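Local coordinates for protein tyrosinase (Aspergillus oryzae, PDB 6JUC) that probably oxidises L-tyrosine and L-dopa to L-dopaquinone with molecular oxygen at a dinuclear copper centre, the chemistry that starts melanin formation, at residues Trp150-Phe155 and Trp373-Asn378; Leu263-His268 and Asn333-Trp338. The protein carries 2 engineered substitutions. One frame throughout, in Å; residues are numbered along the deposited sequence.

Contact 1: Trp150-Phe155 and Trp373-Asn378. With CU (copper (II) ion), chain F; PER (peroxide ion), chain G.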
# COMPACT_ATOMS: atom_id res chain seq x y z
N TRP B 150 2.33 8.33 19.50
CA TRP B 150 3.24 7.97 18.43
C TRP B 150 4.47 8.88 18.43
O TRP B 150 4.42 10.07 18.14
CB TRP B 150 2.53 8.10 17.08
CG TRP B 150 3.45 7.92 15.91
CD1 TRP B 150 4.47 7.03 15.76
CD2 TRP B 150 3.39 8.69 14.71
NE1 TRP B 150 5.06 7.21 14.52
CE2 TRP B 150 4.41 8.22 13.86
CE3 TRP B 150 2.56 9.74 14.29
CZ2 TRP B 150 4.63 8.77 12.59
CZ3 TRP B 150 2.79 10.28 13.04
CH2 TRP B 150 3.81 9.80 12.21
N ASP B 151 5.64 8.32 18.74
CA ASP B 151 6.85 9.12 18.70
C ASP B 151 7.39 9.21 17.28
O ASP B 151 8.24 8.43 16.87
CB ASP B 151 7.93 8.55 19.62
CG ASP B 151 8.95 9.63 19.96
OD1 ASP B 151 9.07 10.55 19.11
OD2 ASP B 151 9.62 9.54 21.01
N PHE B 152 6.83 10.15 16.53
CA PHE B 152 7.22 10.25 15.12
C PHE B 152 8.68 10.61 14.91
O PHE B 152 9.20 10.44 13.79
CB PHE B 152 6.32 11.27 14.42
CG PHE B 152 6.21 12.64 15.03
CD1 PHE B 152 7.29 13.50 15.10
CD2 PHE B 152 5.00 13.05 15.58
CE1 PHE B 152 7.18 14.76 15.66
CE2 PHE B 152 4.87 14.32 16.12
CZ PHE B 152 5.96 15.17 16.18
N ALA B 153 9.39 11.07 15.93
CA ALA B 153 10.77 11.52 15.77
C ALA B 153 11.80 10.54 16.32
O ALA B 153 13.00 10.81 16.26
CB ALA B 153 10.94 12.86 16.46
N ARG B 154 11.35 9.43 16.90
CA ARG B 154 12.23 8.43 17.48
C ARG B 154 12.48 7.33 16.46
O ARG B 154 11.54 6.91 15.76
CB ARG B 154 11.59 7.82 18.73
CG ARG B 154 12.46 6.81 19.47
CD ARG B 154 11.60 6.10 20.53
NE ARG B 154 12.43 5.29 21.41
CZ ARG B 154 11.91 4.48 22.33
NH1 ARG B 154 10.60 4.39 22.48
NH2 ARG B 154 12.70 3.77 23.12
N PHE B 155 13.72 6.84 16.40
CA PHE B 155 13.93 5.71 15.50
C PHE B 155 13.13 4.49 15.94
O PHE B 155 13.05 4.15 17.13
CB PHE B 155 15.41 5.37 15.44
CG PHE B 155 16.29 6.30 14.67
CD1 PHE B 155 15.97 6.74 13.40
CD2 PHE B 155 17.49 6.73 15.22
CE1 PHE B 155 16.83 7.56 12.70
CE2 PHE B 155 18.34 7.58 14.53
CZ PHE B 155 18.01 8.01 13.25
N TRP B 373 -4.92 10.98 16.31
CA TRP B 373 -4.94 11.14 17.76
C TRP B 373 -3.59 10.80 18.38
O TRP B 373 -3.20 11.39 19.38
CB TRP B 373 -6.05 10.21 18.32
CG TRP B 373 -7.35 10.49 17.61
CD1 TRP B 373 -7.82 9.80 16.53
CD2 TRP B 373 -8.32 11.50 17.91
NE1 TRP B 373 -9.03 10.32 16.13
CE2 TRP B 373 -9.36 11.36 16.96
CE3 TRP B 373 -8.41 12.52 18.87
CZ2 TRP B 373 -10.48 12.20 16.95
CZ3 TRP B 373 -9.52 13.34 18.87
CH2 TRP B 373 -10.53 13.17 17.91
N LEU B 374 -2.87 9.85 17.78
CA LEU B 374 -1.58 9.40 18.29
C LEU B 374 -0.52 10.45 17.99
O LEU B 374 0.38 10.73 18.78
CB LEU B 374 -1.20 8.04 17.70
CG LEU B 374 -2.25 6.94 17.84
CD1 LEU B 374 -1.80 5.69 17.09
CD2 LEU B 374 -2.52 6.64 19.31
N HIS B 375 -0.67 11.04 16.80
CA HIS B 375 0.13 12.20 16.42
C HIS B 375 -0.07 13.33 17.42
O HIS B 375 0.90 13.85 17.97
CB HIS B 375 -0.25 12.65 15.01
CG HIS B 375 0.52 13.82 14.49
ND1 HIS B 375 1.84 14.08 14.73
CD2 HIS B 375 0.09 14.83 13.69
CE1 HIS B 375 2.20 15.20 14.12
NE2 HIS B 375 1.14 15.67 13.47
N HIS B 376 -1.32 13.70 17.66
CA HIS B 376 -1.59 14.81 18.57
C HIS B 376 -1.23 14.44 19.99
O HIS B 376 -0.87 15.30 20.79
CB HIS B 376 -3.05 15.29 18.46
CG HIS B 376 -3.07 16.37 17.41
ND1 HIS B 376 -2.60 17.64 17.67
CD2 HIS B 376 -3.36 16.34 16.09
CE1 HIS B 376 -2.67 18.37 16.57
NE2 HIS B 376 -3.13 17.60 15.61
N CYS B 377 -1.32 13.16 20.36
CA CYS B 377 -0.80 12.81 21.69
C CYS B 377 0.68 13.12 21.79
O CYS B 377 1.17 13.66 22.80
CB CYS B 377 -1.17 11.35 21.97
SG CYS B 377 -0.87 10.93 23.70
N ASN B 378 1.46 12.85 20.73
CA ASN B 378 2.88 13.23 20.83
C ASN B 378 3.08 14.74 20.75
O ASN B 378 4.01 15.29 21.36
CB ASN B 378 3.71 12.54 19.74
CG ASN B 378 5.18 12.64 20.07
OD1 ASN B 378 5.59 12.34 21.19
ND2 ASN B 378 5.98 13.10 19.10
CU CU F . -3.01 18.29 13.64
O1 PER G . -4.18 20.21 13.41
O2 PER G . -4.73 18.79 13.31
O HOH W 1 8.97 13.06 19.60
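Trp150 N donates to Leu374 O (3.2 Å) in a nearly straight bond, 169° at the hydrogen. Leu374 O also accepts from Asn378 N, and the two donors reach it from opposite faces of its carbonyl plane. One water donates to Asp151 OD1 (2.6 Å) and accepts from Asn378 ND2 (3.0 Å). Asp151 OD1 also takes the N-H of Ala153, forming an Asx turn, while Asp151 OD2 bonds to Tyr456 and Asn378 OD1 to Arg381.

Trp150 CB meets Leu374 CB at 3.8 Å, and the indole edge, at Trp150 CE3, meets His375 CA at 4.1 Å; NE1 bonds to Arg169 O. Phe152 CG lies between its backbone N and carbonyl carbon (chi1 53°), which brings a ring face to Asn378 ND2, 3.4 Å from Phe152 CE2, the amide almost upright on the ring (84°). His375 ND1 lies 3.3 Å from Phe152 CE2, the rings obliquely inclined.

His375 NE2 bonds to His332 O, a second-shell link to a copper ligand; His376 NE2 binds copper at 2.1 Å. A shared carbonyl, a water and aromatic packing thus hold the loop to the side of helix 371-389 turned away from His376, beside the type 3 dinuclear copper centre of tyrosinases.

Contact 2: Leu263-His268 and Asn333-Trp338. With CU (copper (II) ion), chain F; PER (peroxide ion), chain G.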
# COMPACT_ATOMS: atom_id res chain seq x y z
N LEU B 263 8.42 6.47 4.14
CA LEU B 263 9.44 7.09 3.30
C LEU B 263 9.40 8.61 3.46
O LEU B 263 10.43 9.27 3.60
CB LEU B 263 9.20 6.69 1.85
CG LEU B 263 10.10 7.42 0.84
CD1 LEU B 263 11.58 7.14 1.07
CD2 LEU B 263 9.71 7.06 -0.59
N ALA B 264 8.19 9.16 3.39
CA ALA B 264 8.02 10.60 3.57
C ALA B 264 8.51 11.09 4.93
O ALA B 264 9.18 12.12 5.03
CB ALA B 264 6.56 10.97 3.34
N LEU B 265 8.17 10.33 5.96
CA LEU B 265 8.59 10.65 7.33
C LEU B 265 10.10 10.74 7.49
O LEU B 265 10.59 11.43 8.40
CB LEU B 265 8.04 9.56 8.26
CG LEU B 265 7.81 9.98 9.71
CD1 LEU B 265 6.57 10.86 9.80
CD2 LEU B 265 7.70 8.76 10.62
N ASN B 266 10.83 10.03 6.64
CA ASN B 266 12.28 10.01 6.64
C ASN B 266 12.86 10.99 5.64
O ASN B 266 14.01 10.90 5.22
CB ASN B 266 12.81 8.59 6.36
CG ASN B 266 12.65 7.73 7.60
OD1 ASN B 266 13.46 7.83 8.52
ND2 ASN B 266 11.58 6.94 7.65
N GLU B 267 12.09 12.00 5.24
CA GLU B 267 12.61 13.04 4.35
C GLU B 267 13.93 13.61 4.87
O GLU B 267 14.11 13.83 6.06
CB GLU B 267 11.56 14.13 4.20
CG GLU B 267 11.88 15.16 3.13
CD GLU B 267 10.62 15.88 2.67
OE1 GLU B 267 9.91 15.34 1.79
OE2 GLU B 267 10.36 16.96 3.22
N HIS B 268 14.84 13.78 3.92
CA HIS B 268 16.14 14.40 4.18
C HIS B 268 16.66 14.96 2.87
O HIS B 268 16.04 14.74 1.82
CB HIS B 268 17.09 13.38 4.79
CG HIS B 268 17.36 12.17 3.97
ND1 HIS B 268 17.91 12.24 2.70
CD2 HIS B 268 17.16 10.86 4.24
CE1 HIS B 268 18.03 11.01 2.23
NE2 HIS B 268 17.59 10.16 3.14
N ASN B 333 2.64 20.13 11.22
CA ASN B 333 2.07 20.28 9.88
C ASN B 333 2.80 19.38 8.88
O ASN B 333 2.15 18.71 8.08
CB ASN B 333 2.17 21.72 9.39
CG ASN B 333 1.25 22.70 10.06
OD1 ASN B 333 0.40 22.33 10.88
ND2 ASN B 333 1.45 23.98 9.77
N ASN B 334 4.14 19.37 8.95
CA ASN B 334 4.88 18.48 8.06
C ASN B 334 4.49 17.03 8.30
O ASN B 334 4.35 16.29 7.33
CB ASN B 334 6.40 18.68 8.18
CG ASN B 334 6.87 19.94 7.46
OD1 ASN B 334 6.07 20.84 7.22
ND2 ASN B 334 8.14 19.99 7.09
N VAL B 335 4.33 16.63 9.57
CA VAL B 335 4.02 15.22 9.83
C VAL B 335 2.65 14.87 9.25
O VAL B 335 2.48 13.80 8.67
CB VAL B 335 4.07 14.94 11.34
CG1 VAL B 335 3.56 13.54 11.65
CG2 VAL B 335 5.50 15.11 11.87
N HIS B 336 1.67 15.76 9.37
CA HIS B 336 0.36 15.54 8.73
C HIS B 336 0.54 15.21 7.26
O HIS B 336 -0.02 14.25 6.71
CB HIS B 336 -0.50 16.80 8.90
CG HIS B 336 -1.37 16.84 10.10
ND1 HIS B 336 -2.55 16.13 10.16
CD2 HIS B 336 -1.27 17.47 11.31
CE1 HIS B 336 -3.15 16.32 11.32
NE2 HIS B 336 -2.38 17.14 12.05
N ASN B 337 1.31 16.05 6.57
CA ASN B 337 1.59 15.83 5.14
C ASN B 337 2.22 14.47 4.90
O ASN B 337 1.80 13.68 4.05
CB ASN B 337 2.53 16.93 4.63
CG ASN B 337 2.80 16.88 3.14
OD1 ASN B 337 1.96 16.44 2.35
ND2 ASN B 337 3.99 17.30 2.71
N TRP B 338 3.27 14.17 5.64
CA TRP B 338 4.07 12.98 5.36
C TRP B 338 3.28 11.72 5.64
O TRP B 338 3.44 10.70 4.95
CB TRP B 338 5.35 13.04 6.19
CG TRP B 338 6.35 14.06 5.74
CD1 TRP B 338 6.59 14.47 4.46
CD2 TRP B 338 7.26 14.79 6.57
NE1 TRP B 338 7.58 15.42 4.45
CE2 TRP B 338 8.01 15.63 5.74
CE3 TRP B 338 7.51 14.82 7.95
CZ2 TRP B 338 9.00 16.48 6.22
CZ3 TRP B 338 8.49 15.67 8.42
CH2 TRP B 338 9.23 16.50 7.57
CU CU F . -3.01 18.29 13.64
O1 PER G . -4.18 20.21 13.41
O2 PER G . -4.73 18.79 13.31
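Ala264 O accepts from Glu267 N (2.9 Å), and the same oxygen also lies over one face of the Trp338 indole, 3.4 Å above the ring plane and toward its rim. On the other face lies Asn334 O, 3.2 Å from that plane, which also accepts the backbone N-H of Trp338 one helical turn later. Two backbone carbonyls, one from each helix, therefore clamp the indole between them and fix its tilt. Trp338 reaches this slot with CG beside its own backbone N, chi1 -72°, which sends the ring back along the helix toward Asn334.

Glu267 approaches the rim of the same ring. Its OE2 sits near the indole plane, 3.3 Å from Trp338 CZ2 and 3.4 Å from Trp338 NE1, with the carboxylate turned upright against the ring at 85°. The hydrogen bond of Glu267 OE2 goes to Ser513 OG of strand 510-516. Apolar contact fills in alongside: Ala264 CB packs on Trp338 CD1 at 3.7 Å, and Leu265, whose CB points away, bends its end back so that CD1 meets Val335 CG1 at 4.4 Å.

His336 leaves the helix well away from Ala264 and binds copper through NE2 at 2.1 Å, with ND1 bonded to Met360 O and its ring stacked on Phe517. His332, a ligand of the same copper, lies one helical turn earlier, as befits a type 3 dinuclear copper centre built on packed helices.

The last turn of helix 258-265 and the loop after it thus pack on helix 328-340, with Leu283 of helix 282-292 touching Leu265, Val335 and Trp338. Strand 510-516 of the C-terminal region also meets this surface: Asn334 bonds to Ser513 and Phe515, and Trp338 touches Ser513.

How the contacts relate
Both contacts are buried in the core of the central tyrosinase domain, their centres about 12 Å apart, and contact 2 is nested within the loop that contact 1 closes. Each includes a helix bearing a ligand of the same copper: His376 on 371-389 and His336 on 328-340, with His332 as the third protein ligand. Val335 joins them, its CG1 lying 3.3 Å from His375 CE1; Trp150 also packs against Val335 and Leu265. Their chemistry differs. Contact 1 joins a loop to helix 371-389 by a backbone bond, a bridging water and aromatic packing, whereas contact 2 rests mainly on the packing of one indole and is flanked by a strand from the C-terminal region.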